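Local coordinates for protein NAD-dependent benzaldehyde dehydrogenase (Legionella pneumophila, PDB 3RHE) that may oxidise benzaldehyde in an NAD-dependent reaction and belongs to the glyoxalase/bleomycin resistance (vicinal oxygen chelate) superfamily, at residues 109-112 / 113-117. Numbering follows the deposited sequence.
Sequences VGVD and PDEHR
Asp-112 folds its carboxylate back over the turn that follows it, and OD1 takes two backbone N-H groups from opposite faces of the carboxylate plane: Asp-114 N at 2.8 Å from Asp-112 OD1 and His-116 N at 2.9 Å from the same oxygen. The bond from His-116 N is the straighter of the two. Chi1 (77°) and a chi2 close to zero together set OD1 between these donors. The other oxygen, OD2, lies at the edge of the His-116 ring, near its plane and 3.0 Å from His-116 CD2, the carboxylate turned 73° from the ring plane. Asp-112 is also the first residue of a type I beta turn that ends at Glu-115, closed by Glu-115 N to Asp-112 O (3.0 Å), within the hairpin loop joining antiparallel strands 105-111 and 117-123 of the glyoxalase-type fold. Asp-112 N returns a bond to His-116 O, and Val-111 CA also approaches that carbonyl oxygen through a CA-H...O contact. Val-111 and Arg-117, a non-hydrogen-bonded pair, have side chains that run alongside each other in the same direction on one face of the sheet, Val-111 CG1 lying 4.0 Å from Arg-117 CG. The bent chain of Glu-115 brings OE1 and OE2 each to 3.9 Å from Val-111 CG2, whereas the extended Arg-117 hydrogen-bonds through NH1 to Pro-60 O and Tyr-13 OH and through NH2 to Lys-61 O.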
loop_
_atom_site.group_PDB
_atom_site.type_symbol
_atom_site.label_atom_id
_atom_site.label_comp_id
_atom_site.label_asym_id
_atom_site.label_seq_id
_atom_site.Cartn_x
_atom_site.Cartn_y
_atom_site.Cartn_z
ATOM N N VAL A 109 -7.067 -6.926 0.759
ATOM C CA VAL A 109 -7.095 -6.221 -0.532
ATOM C C VAL A 109 -8.225 -6.643 -1.459
ATOM O O VAL A 109 -8.547 -7.829 -1.581
ATOM C CB VAL A 109 -5.706 -6.176 -1.266
ATOM C CG1 VAL A 109 -4.780 -7.243 -0.785
ATOM C CG2 VAL A 109 -5.851 -6.187 -2.812
ATOM N N GLY A 110 -8.843 -5.642 -2.073
ATOM C CA GLY A 110 -9.843 -5.866 -3.091
ATOM C C GLY A 110 -9.347 -5.402 -4.448
ATOM O O GLY A 110 -8.219 -4.918 -4.574
ATOM N N VAL A 111 -10.179 -5.568 -5.469
ATOM C CA VAL A 111 -9.858 -5.045 -6.793
ATOM C C VAL A 111 -11.078 -4.395 -7.404
ATOM O O VAL A 111 -12.217 -4.767 -7.100
ATOM C CB VAL A 111 -9.361 -6.134 -7.767
ATOM C CG1 VAL A 111 -7.990 -6.634 -7.356
ATOM C CG2 VAL A 111 -10.378 -7.276 -7.882
ATOM N N ASP A 112 -10.842 -3.428 -8.275
ATOM C CA ASP A 112 -11.940 -2.791 -8.972
ATOM C C ASP A 112 -12.248 -3.588 -10.248
ATOM O O ASP A 112 -11.579 -4.579 -10.517
ATOM C CB ASP A 112 -11.641 -1.294 -9.208
ATOM C CG ASP A 112 -10.672 -1.032 -10.351
ATOM O OD1 ASP A 112 -10.164 -1.983 -10.973
ATOM O OD2 ASP A 112 -10.421 0.172 -10.636
ATOM N N PRO A 113 -13.264 -3.171 -11.019
ATOM C CA PRO A 113 -13.607 -3.876 -12.268
ATOM C C PRO A 113 -12.479 -3.950 -13.302
ATOM O O PRO A 113 -12.601 -4.716 -14.256
ATOM C CB PRO A 113 -14.766 -3.045 -12.832
ATOM C CG PRO A 113 -15.376 -2.378 -11.632
ATOM C CD PRO A 113 -14.209 -2.075 -10.728
ATOM N N ASP A 114 -11.414 -3.171 -13.128
ATOM C CA ASP A 114 -10.307 -3.182 -14.076
ATOM C C ASP A 114 -9.038 -3.728 -13.420
ATOM O O ASP A 114 -7.928 -3.472 -13.883
ATOM C CB ASP A 114 -10.067 -1.774 -14.635
ATOM C CG ASP A 114 -11.215 -1.305 -15.517
ATOM O OD1 ASP A 114 -11.216 -1.651 -16.717
ATOM O OD2 ASP A 114 -12.121 -0.615 -15.008
ATOM N N GLU A 115 -9.222 -4.463 -12.328
ATOM C CA GLU A 115 -8.125 -5.154 -11.658
ATOM C C GLU A 115 -7.109 -4.258 -10.964
ATOM O O GLU A 115 -5.995 -4.692 -10.675
ATOM C CB GLU A 115 -7.418 -6.120 -12.615
ATOM C CG GLU A 115 -8.327 -7.251 -13.053
ATOM C CD GLU A 115 -9.100 -7.846 -11.879
ATOM O OE1 GLU A 115 -8.486 -8.564 -11.070
ATOM O OE2 GLU A 115 -10.322 -7.596 -11.765
ATOM N N HIS A 116 -7.489 -3.016 -10.695
ATOM C CA HIS A 116 -6.658 -2.159 -9.854
ATOM C C HIS A 116 -6.822 -2.606 -8.402
ATOM O O HIS A 116 -7.949 -2.739 -7.911
ATOM C CB HIS A 116 -7.044 -0.688 -10.018
ATOM C CG HIS A 116 -6.966 -0.199 -11.436
ATOM N ND1 HIS A 116 -5.776 -0.105 -12.127
ATOM C CD2 HIS A 116 -7.931 0.221 -12.291
ATOM C CE1 HIS A 116 -6.008 0.348 -13.348
ATOM N NE2 HIS A 116 -7.311 0.553 -13.473
ATOM N N ARG A 117 -5.702 -2.858 -7.728
ATOM C CA ARG A 117 -5.738 -3.287 -6.328
ATOM C C ARG A 117 -5.995 -2.134 -5.354
ATOM O O ARG A 117 -5.451 -1.027 -5.487
ATOM C CB ARG A 117 -4.454 -4.027 -5.944
ATOM C CG ARG A 117 -4.263 -5.370 -6.636
ATOM C CD ARG A 117 -2.886 -5.946 -6.329
ATOM N NE ARG A 117 -2.730 -7.312 -6.816
ATOM C CZ ARG A 117 -1.758 -8.137 -6.432
ATOM N NH1 ARG A 117 -0.840 -7.732 -5.552
ATOM N NH2 ARG A 117 -1.704 -9.366 -6.930
#